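Chloride intracellular channel exc-4 (Caenorhabditis elegans, PDB 2YV9) is required to regulate lumen size as the excretory canal grows, and may insert into membranes to form chloride channels. Local coordinates at residues A[15-20]-A[55-60]; A[124-129]-A[162-167]; A[132-137]-A[208-213]. All coordinates share one frame; numbering follows the deposited sequence.

Contact 1. Residues A[15-20]-A[55-60]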
loop_
_atom_site.group_PDB
_atom_site.type_symbol
_atom_site.label_atom_id
_atom_site.label_comp_id
_atom_site.label_asym_id
_atom_site.label_seq_id
_atom_site.Cartn_x
_atom_site.Cartn_y
_atom_site.Cartn_z
ATOM N N GLN A 15 -28.745 -6.388 -2.239
ATOM C CA GLN A 15 -27.981 -5.799 -3.341
ATOM C C GLN A 15 -28.027 -4.258 -3.405
ATOM O O GLN A 15 -27.443 -3.664 -4.309
ATOM C CB GLN A 15 -28.398 -6.418 -4.689
ATOM C CG GLN A 15 -27.794 -7.809 -4.970
ATOM C CD GLN A 15 -28.597 -8.968 -4.378
ATOM O OE1 GLN A 15 -29.631 -8.773 -3.739
ATOM N NE2 GLN A 15 -28.116 -10.188 -4.601
ATOM N N SER A 16 -28.695 -3.616 -2.448
ATOM C CA SER A 16 -28.668 -2.154 -2.319
ATOM C C SER A 16 -27.310 -1.666 -1.830
ATOM O O SER A 16 -26.772 -0.692 -2.350
ATOM C CB SER A 16 -29.743 -1.665 -1.335
ATOM O OG SER A 16 -29.559 -0.298 -0.986
ATOM N N LYS A 17 -26.779 -2.325 -0.802
ATOM C CA LYS A 17 -25.533 -1.865 -0.185
ATOM C C LYS A 17 -24.343 -2.237 -1.042
ATOM O O LYS A 17 -24.369 -3.237 -1.776
ATOM C CB LYS A 17 -25.317 -2.412 1.220
ATOM C CG LYS A 17 -25.585 -3.871 1.416
ATOM C CD LYS A 17 -26.887 -4.091 2.175
ATOM C CE LYS A 17 -26.820 -5.318 3.071
ATOM N NZ LYS A 17 -28.120 -5.502 3.786
ATOM N N PRO A 18 -23.298 -1.409 -0.964
ATOM C CA PRO A 18 -22.120 -1.640 -1.805
ATOM C C PRO A 18 -21.485 -3.019 -1.615
ATOM O O PRO A 18 -21.483 -3.559 -0.500
ATOM C CB PRO A 18 -21.162 -0.533 -1.380
ATOM C CG PRO A 18 -21.689 0.002 -0.090
ATOM C CD PRO A 18 -23.156 -0.219 -0.112
ATOM N N LEU A 19 -20.980 -3.587 -2.713
ATOM C CA LEU A 19 -20.261 -4.840 -2.705
ATOM C C LEU A 19 -18.788 -4.505 -2.847
ATOM O O LEU A 19 -18.383 -3.933 -3.871
ATOM C CB LEU A 19 -20.677 -5.765 -3.870
ATOM C CG LEU A 19 -19.799 -7.006 -4.075
ATOM C CD1 LEU A 19 -19.828 -7.869 -2.778
ATOM C CD2 LEU A 19 -20.243 -7.800 -5.306
ATOM N N LEU A 20 -18.009 -4.845 -1.816
ATOM C CA LEU A 20 -16.555 -4.616 -1.788
ATOM C C LEU A 20 -15.880 -5.977 -1.770
ATOM O O LEU A 20 -16.193 -6.806 -0.894
ATOM C CB LEU A 20 -16.181 -3.825 -0.542
ATOM C CG LEU A 20 -16.868 -2.466 -0.367
ATOM C CD1 LEU A 20 -16.567 -1.809 1.011
ATOM C CD2 LEU A 20 -16.531 -1.547 -1.538
ATOM N N VAL A 55 -23.817 -2.718 6.576
ATOM C CA VAL A 55 -23.445 -1.514 5.832
ATOM C C VAL A 55 -22.888 -1.885 4.436
ATOM O O VAL A 55 -23.055 -1.126 3.476
ATOM C CB VAL A 55 -22.421 -0.669 6.654
ATOM C CG1 VAL A 55 -21.662 0.338 5.799
ATOM C CG2 VAL A 55 -23.111 0.049 7.831
ATOM N N ALA A 56 -22.220 -3.024 4.322
ATOM C CA ALA A 56 -21.646 -3.449 3.034
ATOM C C ALA A 56 -21.789 -4.966 2.846
ATOM O O ALA A 56 -21.877 -5.705 3.821
ATOM C CB ALA A 56 -20.161 -3.047 2.960
ATOM N N ARG A 57 -21.847 -5.406 1.590
ATOM C CA ARG A 57 -21.599 -6.771 1.222
ATOM C C ARG A 57 -20.089 -6.884 0.964
ATOM O O ARG A 57 -19.475 -5.991 0.356
ATOM C CB ARG A 57 -22.349 -7.167 -0.026
ATOM C CG ARG A 57 -23.863 -7.109 0.126
ATOM C CD ARG A 57 -24.523 -7.376 -1.218
ATOM N NE ARG A 57 -24.461 -6.199 -2.082
ATOM C CZ ARG A 57 -24.316 -6.220 -3.406
ATOM N NH1 ARG A 57 -24.226 -7.366 -4.068
ATOM N NH2 ARG A 57 -24.279 -5.079 -4.081
ATOM N N VAL A 58 -19.516 -7.988 1.416
ATOM C CA VAL A 58 -18.082 -8.179 1.327
ATOM C C VAL A 58 -17.787 -9.614 0.935
ATOM O O VAL A 58 -18.331 -10.561 1.522
ATOM C CB VAL A 58 -17.403 -7.899 2.694
ATOM C CG1 VAL A 58 -15.849 -8.043 2.627
ATOM C CG2 VAL A 58 -17.809 -6.577 3.229
ATOM N N GLU A 59 -16.899 -9.768 -0.048
ATOM C CA GLU A 59 -16.363 -11.059 -0.411
ATOM C C GLU A 59 -14.858 -10.962 -0.241
ATOM O O GLU A 59 -14.305 -9.890 -0.396
ATOM C CB GLU A 59 -16.730 -11.416 -1.855
ATOM C CG GLU A 59 -18.239 -11.591 -2.072
ATOM C CD GLU A 59 -18.608 -11.847 -3.531
ATOM O OE1 GLU A 59 -17.739 -11.656 -4.415
ATOM O OE2 GLU A 59 -19.772 -12.231 -3.782
ATOM N N VAL A 60 -14.218 -12.057 0.142
ATOM C CA VAL A 60 -12.781 -12.112 0.215
ATOM C C VAL A 60 -12.274 -13.276 -0.621
ATOM O O VAL A 60 -12.822 -14.376 -0.525
ATOM C CB VAL A 60 -12.278 -12.308 1.664
ATOM C CG1 VAL A 60 -10.710 -12.380 1.678
ATOM C CG2 VAL A 60 -12.755 -11.185 2.547
#
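Arg57 reaches across to the start of the neighbouring segment and grips the backbone of Lys17. Both NE and NH2 of Arg57 donate to Lys17 O, each at 3.0 Å, so one carbonyl oxygen takes two N-H groups along the side of the guanidinium and almost in its plane. The bend that brings the group there is at chi3 (-77°), where an otherwise extended chain turns along the neighbouring segment. Its two faces are also occupied: Leu19 CB lies over one, toward the rim, and Gln15 CA lies over the centre of the opposite one. With two of its N-H groups on one oxygen and a carbon on each face, the guanidinium is probably restrained from rotating, and a salt bridge from NH2 to Glu86 holds it further. Leu19, its CG anti to the backbone N (chi1 170°), crosses Arg57 at about a right angle and rests CD1 3.8 Å from Arg57 CB.

The backbones pair in parallel. Arg57 N donates to Pro18 O at 2.8 Å, Leu20 N to Arg57 O at 2.9 Å, and Glu59 N to Leu20 O at 3.2 Å. On the sheet face away from Arg57, Leu20 and Val58 both pack on Leu47 of helix 38-52. Strand 19-25, that helix and strand 57-63 form the beta-alpha-beta unit of the thioredoxin-like N-terminal domain in this GST-fold protein.

Contact 2. Residues A[124-129]-A[162-167]; sequences ENLYRN and NRVCEQ
Asn125 and Gln167 meet as two stacked amides, their planes only 19° apart, with Asn125 CG 3.5 Å from Gln167 CD. Gln167 reaches this position through a chain bent at chi2 (-63°), which lays its amide flat against that of Asn125 while the stem stays close to helix 124-129.

Van der Waals packing makes up much of the rest. Gln167 CB sits 3.9 Å from Leu126 CA, and the two side chains slide past each other in opposite directions. Val164 CG2 presses on the backbone of Asn129, 3.4 Å from its carbonyl carbon, while Leu126 CD1 approaches Val164 CG1 at 4.3 Å. The amide of Asn129 lies against the aliphatic stem of Arg163, its CG 3.6 Å from Arg163 CB. An alanine in place of Gln167 would keep the CB contact with Leu126 but would probably leave the Asn125 amide without its stacking partner and freer to turn.

The charged groups lie along one side of this packing. Arg128 NH1 forms a salt bridge with Glu124 OE1 at 3.0 Å, one turn back on its own helix, OE1 accepting through its syn lone pair. A water links the helices: it accepts from Arg163 NH1 at 3.1 Å, in the guanidinium plane, and weakly from Arg128 NH2.

The segments belong to helices 117-140 and 155-178, which run nearly antiparallel here at 158°, their axes 8.6 Å apart. Leu126 also packs on Leu195, Leu199 and Ile202 of helix 190-210, so the pair is backed by a third helix. Toward the second subunit, Arg128 forms a salt bridge with Glu88 of that chain, whose strand 89-91 begins at Leu89, a residue that packs on Glu124 and Arg128.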
loop_
_atom_site.group_PDB
_atom_site.type_symbol
_atom_site.label_atom_id
_atom_site.label_comp_id
_atom_site.label_asym_id
_atom_site.label_seq_id
_atom_site.Cartn_x
_atom_site.Cartn_y
_atom_site.Cartn_z
ATOM N N GLU A 124 3.812 0.875 16.300
ATOM C CA GLU A 124 5.025 0.888 15.455
ATOM C C GLU A 124 6.228 0.427 16.285
ATOM O O GLU A 124 7.053 -0.385 15.832
ATOM C CB GLU A 124 5.321 2.295 14.979
ATOM C CG GLU A 124 6.570 2.424 14.115
ATOM C CD GLU A 124 7.882 2.387 14.910
ATOM O OE1 GLU A 124 7.937 2.859 16.059
ATOM O OE2 GLU A 124 8.897 1.900 14.368
ATOM N N ASN A 125 6.333 0.926 17.516
ATOM C CA ASN A 125 7.530 0.664 18.294
ATOM C C ASN A 125 7.575 -0.829 18.675
ATOM O O ASN A 125 8.642 -1.479 18.668
ATOM C CB ASN A 125 7.582 1.544 19.543
ATOM C CG ASN A 125 9.008 1.740 20.078
ATOM O OD1 ASN A 125 9.908 0.969 19.813
ATOM N ND2 ASN A 125 9.193 2.810 20.839
ATOM N N LEU A 126 6.400 -1.379 19.003
ATOM C CA LEU A 126 6.333 -2.813 19.344
ATOM C C LEU A 126 6.812 -3.648 18.146
ATOM O O LEU A 126 7.698 -4.533 18.273
ATOM C CB LEU A 126 4.901 -3.184 19.683
ATOM C CG LEU A 126 4.647 -4.680 19.813
ATOM C CD1 LEU A 126 5.448 -5.284 20.979
ATOM C CD2 LEU A 126 3.079 -4.935 19.867
ATOM N N TYR A 127 6.199 -3.413 16.990
ATOM C CA TYR A 127 6.481 -4.331 15.846
ATOM C C TYR A 127 7.884 -4.135 15.308
ATOM O O TYR A 127 8.523 -5.088 14.879
ATOM C CB TYR A 127 5.441 -4.207 14.746
ATOM C CG TYR A 127 5.409 -5.362 13.815
ATOM C CD1 TYR A 127 5.072 -6.615 14.243
ATOM C CD2 TYR A 127 5.659 -5.157 12.494
ATOM C CE1 TYR A 127 5.062 -7.684 13.344
ATOM C CE2 TYR A 127 5.651 -6.184 11.584
ATOM C CZ TYR A 127 5.349 -7.429 12.004
ATOM O OH TYR A 127 5.381 -8.397 11.006
ATOM N N ARG A 128 8.373 -2.904 15.365
ATOM C CA ARG A 128 9.779 -2.609 14.990
ATOM C C ARG A 128 10.757 -3.421 15.862
ATOM O O ARG A 128 11.717 -4.067 15.365
ATOM C CB ARG A 128 10.003 -1.143 15.164
ATOM C CG ARG A 128 11.439 -0.628 15.129
ATOM C CD ARG A 128 11.307 0.870 15.344
ATOM N NE ARG A 128 12.170 1.372 16.371
ATOM C CZ ARG A 128 11.909 2.420 17.146
ATOM N NH1 ARG A 128 10.777 3.158 17.068
ATOM N NH2 ARG A 128 12.849 2.766 18.032
ATOM N N ASN A 129 10.544 -3.423 17.167
ATOM C CA ASN A 129 11.453 -4.190 18.007
ATOM C C ASN A 129 11.319 -5.716 17.823
ATOM O O ASN A 129 12.301 -6.452 17.911
ATOM C CB ASN A 129 11.332 -3.797 19.463
ATOM C CG ASN A 129 12.024 -2.485 19.741
ATOM O OD1 ASN A 129 11.404 -1.528 20.169
ATOM N ND2 ASN A 129 13.312 -2.448 19.531
ATOM N N ASN A 162 14.235 -7.693 25.081
ATOM C CA ASN A 162 13.861 -6.874 26.258
ATOM C C ASN A 162 13.034 -5.665 25.841
ATOM O O ASN A 162 12.036 -5.331 26.543
ATOM C CB ASN A 162 15.106 -6.438 27.061
ATOM C CG ASN A 162 15.880 -7.622 27.623
ATOM O OD1 ASN A 162 15.363 -8.734 27.662
ATOM N ND2 ASN A 162 17.134 -7.382 28.052
ATOM N N ARG A 163 13.383 -5.038 24.700
ATOM C CA ARG A 163 12.633 -3.907 24.153
ATOM C C ARG A 163 11.259 -4.294 23.702
ATOM O O ARG A 163 10.297 -3.538 23.882
ATOM C CB ARG A 163 13.376 -3.182 23.046
ATOM C CG ARG A 163 14.634 -2.531 23.521
ATOM C CD ARG A 163 14.991 -1.306 22.673
ATOM N NE ARG A 163 16.042 -0.533 23.327
ATOM C CZ ARG A 163 16.631 0.535 22.805
ATOM N NH1 ARG A 163 16.282 1.013 21.605
ATOM N NH2 ARG A 163 17.561 1.152 23.508
ATOM N N VAL A 164 11.136 -5.491 23.116
ATOM C CA VAL A 164 9.802 -6.047 22.866
ATOM C C VAL A 164 8.993 -6.117 24.155
ATOM O O VAL A 164 7.874 -5.650 24.218
ATOM C CB VAL A 164 9.845 -7.443 22.140
ATOM C CG1 VAL A 164 8.473 -8.109 22.066
ATOM C CG2 VAL A 164 10.448 -7.244 20.695
ATOM N N CYS A 165 9.557 -6.722 25.196
ATOM C CA CYS A 165 8.845 -6.865 26.455
ATOM C C CYS A 165 8.479 -5.494 27.066
ATOM O O CYS A 165 7.373 -5.298 27.566
ATOM C CB CYS A 165 9.676 -7.652 27.425
ATOM S SG CYS A 165 9.766 -9.393 26.943
ATOM N N GLU A 166 9.414 -4.540 26.939
ATOM C CA GLU A 166 9.135 -3.138 27.379
ATOM C C GLU A 166 7.910 -2.559 26.685
ATOM O O GLU A 166 7.065 -1.917 27.312
ATOM C CB GLU A 166 10.358 -2.274 27.071
ATOM C CG GLU A 166 10.273 -0.906 27.714
ATOM C CD GLU A 166 11.449 0.002 27.393
ATOM O OE1 GLU A 166 12.453 -0.455 26.790
ATOM O OE2 GLU A 166 11.336 1.201 27.742
ATOM N N GLN A 167 7.807 -2.731 25.374
ATOM C CA GLN A 167 6.660 -2.151 24.604
ATOM C C GLN A 167 5.332 -2.860 24.918
ATOM O O GLN A 167 4.241 -2.245 25.077
ATOM C CB GLN A 167 6.941 -2.171 23.115
ATOM C CG GLN A 167 8.168 -1.402 22.725
ATOM C CD GLN A 167 8.008 0.101 23.051
ATOM O OE1 GLN A 167 6.931 0.704 22.857
ATOM N NE2 GLN A 167 9.065 0.689 23.592
HETATM O O HOH W 1 14.011 0.166 19.660
#

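Contact 3. Residues A[132-137]-A[208-213]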
loop_
_atom_site.group_PDB
_atom_site.type_symbol
_atom_site.label_atom_id
_atom_site.label_comp_id
_atom_site.label_asym_id
_atom_site.label_seq_id
_atom_site.Cartn_x
_atom_site.Cartn_y
_atom_site.Cartn_z
ATOM N N LEU A 132 13.312 -6.574 14.694
ATOM C CA LEU A 132 14.755 -6.595 15.040
ATOM C C LEU A 132 15.148 -7.885 15.758
ATOM O O LEU A 132 16.186 -8.510 15.426
ATOM C CB LEU A 132 15.172 -5.403 15.877
ATOM C CG LEU A 132 15.039 -4.092 15.091
ATOM C CD1 LEU A 132 15.149 -2.855 16.030
ATOM C CD2 LEU A 132 16.090 -4.006 13.987
ATOM N N PHE A 133 14.352 -8.312 16.724
ATOM C CA PHE A 133 14.672 -9.494 17.511
ATOM C C PHE A 133 14.562 -10.758 16.631
ATOM O O PHE A 133 15.424 -11.666 16.652
ATOM C CB PHE A 133 13.734 -9.657 18.705
ATOM C CG PHE A 133 14.053 -10.848 19.553
ATOM C CD1 PHE A 133 15.345 -11.089 19.981
ATOM C CD2 PHE A 133 13.062 -11.774 19.921
ATOM C CE1 PHE A 133 15.637 -12.217 20.747
ATOM C CE2 PHE A 133 13.350 -12.885 20.658
ATOM C CZ PHE A 133 14.629 -13.126 21.072
ATOM N N LEU A 134 13.519 -10.788 15.806
ATOM C CA LEU A 134 13.332 -11.914 14.877
ATOM C C LEU A 134 14.571 -12.058 14.024
ATOM O O LEU A 134 15.144 -13.155 13.909
ATOM C CB LEU A 134 12.069 -11.732 14.066
ATOM C CG LEU A 134 11.856 -12.680 12.897
ATOM C CD1 LEU A 134 11.629 -14.116 13.366
ATOM C CD2 LEU A 134 10.698 -12.104 12.069
ATOM N N ARG A 135 14.993 -10.974 13.398
ATOM C CA ARG A 135 16.155 -11.049 12.524
ATOM C C ARG A 135 17.436 -11.379 13.340
ATOM O O ARG A 135 18.250 -12.234 12.931
ATOM C CB ARG A 135 16.329 -9.745 11.764
ATOM C CG ARG A 135 17.635 -9.636 10.962
ATOM C CD ARG A 135 17.598 -10.624 9.787
ATOM N NE ARG A 135 18.703 -10.481 8.833
ATOM C CZ ARG A 135 18.810 -9.486 7.956
ATOM N NH1 ARG A 135 17.949 -8.494 7.940
ATOM N NH2 ARG A 135 19.843 -9.451 7.115
ATOM N N ALA A 136 17.631 -10.735 14.500
ATOM C CA ALA A 136 18.869 -10.968 15.278
ATOM C C ALA A 136 18.942 -12.418 15.756
ATOM O O ALA A 136 20.005 -13.049 15.675
ATOM C CB ALA A 136 18.904 -10.038 16.469
ATOM N N LYS A 137 17.836 -12.974 16.240
ATOM C CA LYS A 137 17.906 -14.314 16.797
ATOM C C LYS A 137 18.071 -15.360 15.689
ATOM O O LYS A 137 18.860 -16.346 15.819
ATOM C CB LYS A 137 16.706 -14.678 17.665
ATOM C CG LYS A 137 17.066 -15.846 18.578
ATOM C CD LYS A 137 15.844 -16.451 19.199
ATOM C CE LYS A 137 16.238 -17.498 20.193
ATOM N NZ LYS A 137 16.478 -18.769 19.529
ATOM N N SER A 208 6.653 -20.409 18.523
ATOM C CA SER A 208 7.048 -21.435 17.530
ATOM C C SER A 208 8.498 -21.367 17.074
ATOM O O SER A 208 9.142 -22.425 16.865
ATOM C CB SER A 208 6.145 -21.391 16.321
ATOM O OG SER A 208 6.338 -20.186 15.606
ATOM N N LEU A 209 9.009 -20.145 16.917
ATOM C CA LEU A 209 10.330 -19.874 16.407
ATOM C C LEU A 209 11.337 -19.190 17.354
ATOM O O LEU A 209 12.556 -19.425 17.264
ATOM C CB LEU A 209 10.229 -18.994 15.151
ATOM C CG LEU A 209 9.560 -19.496 13.869
ATOM C CD1 LEU A 209 9.516 -18.361 12.802
ATOM C CD2 LEU A 209 10.303 -20.694 13.367
ATOM N N LEU A 210 10.879 -18.283 18.206
ATOM C CA LEU A 210 11.827 -17.456 18.912
ATOM C C LEU A 210 12.003 -17.777 20.381
ATOM O O LEU A 210 12.886 -17.217 21.022
ATOM C CB LEU A 210 11.457 -15.988 18.749
ATOM C CG LEU A 210 11.403 -15.364 17.349
ATOM C CD1 LEU A 210 11.064 -13.913 17.320
ATOM C CD2 LEU A 210 12.717 -15.552 16.601
ATOM N N GLY A 211 11.163 -18.628 20.938
ATOM C CA GLY A 211 11.445 -19.155 22.281
ATOM C C GLY A 211 10.913 -18.303 23.429
ATOM O O GLY A 211 11.501 -18.269 24.496
ATOM N N PHE A 212 9.739 -17.681 23.244
ATOM C CA PHE A 212 9.182 -16.832 24.278
ATOM C C PHE A 212 7.677 -16.661 24.063
ATOM O O PHE A 212 7.175 -16.817 22.958
ATOM C CB PHE A 212 9.911 -15.477 24.329
ATOM C CG PHE A 212 9.523 -14.513 23.227
ATOM C CD1 PHE A 212 8.477 -13.607 23.406
ATOM C CD2 PHE A 212 10.210 -14.490 22.018
ATOM C CE1 PHE A 212 8.099 -12.717 22.422
ATOM C CE2 PHE A 212 9.841 -13.606 21.009
ATOM C CZ PHE A 212 8.807 -12.694 21.215
ATOM N N ASP A 213 6.978 -16.365 25.162
ATOM C CA ASP A 213 5.562 -16.008 25.112
ATOM C C ASP A 213 5.459 -14.544 25.547
ATOM O O ASP A 213 6.417 -13.947 26.082
ATOM C CB ASP A 213 4.757 -16.876 26.078
ATOM C CG ASP A 213 3.282 -17.002 25.692
ATOM O OD1 ASP A 213 2.826 -16.395 24.708
ATOM O OD2 ASP A 213 2.591 -17.793 26.368
HETATM O O HOH W 2 14.223 -20.382 19.310
#
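Phe133, Leu134 and the stem of Lys137 pack against Leu210 and Phe212 in a buried, largely apolar contact within the all-helical C-terminal part of this GST-fold protein. It joins helix 117-140 to the C-terminal end of helix 190-210 and the turn that follows.

Leu210 is the centre of the packing. Its CD2 methyl meets Leu134 CD1 at 3.7 Å, the two side chains crossing at about a right angle, while its CD1 methyl reaches Phe133 CD2 at 3.9 Å. Leu210 CG stands beside the backbone N, with CD1 extended beyond it and CD2 branching off toward Leu134. Beyond the helix end, Phe212 brings its ring to Phe133. Phe212 CE2 lies 3.6 Å from Phe133 CE2, at the edge of the Phe133 ring and near its plane, and the ring planes are inclined at 57°. The Phe212 ring also makes an edge-to-face contact with Tyr161, tying this turn to helix 155-178.

Gly211, between the two contributing residues, is the first to leave helical geometry. Its positive phi (88°) is a conformation in which a CB would be jammed against the preceding carbonyl oxygen, so the absence of a side chain suits the turn.

On the second subunit, Leu75 packs on Leu134, and Asn73 accepts a hydrogen bond from Arg135.

Lys137 runs extended past Leu210 and bends only at chi4 (-84°). Its ammonium group forms a salt bridge with Asp141 and also bonds to Ser148 O. A water accepts from Lys137 NZ at 2.8 Å and donates to Leu209 O at 2.8 Å, linking the two segments. The neighbouring Leu210 O is buried without a polar partner; the nearest atom of Lys137 to it is the methylene CE, at 3.5 Å.

Contact 1 closes before the other two open and lies on the opposite side of the chain's centre, its own centre about 37 Å from that of contact 2 and 39 Å from that of contact 3. It belongs to the thioredoxin-like sheet, whereas contacts 2 and 3 lie about 12 Å apart, centre to centre, in the helical part. These two share helix 117-140, whose successive segments 124-129 and 132-137 pack on helix 155-178 and on the end of helix 190-210, so their segments alternate along the chain. Both also touch the second subunit. The separation fits a family in which the N-terminal domain is thought to rearrange for membrane insertion.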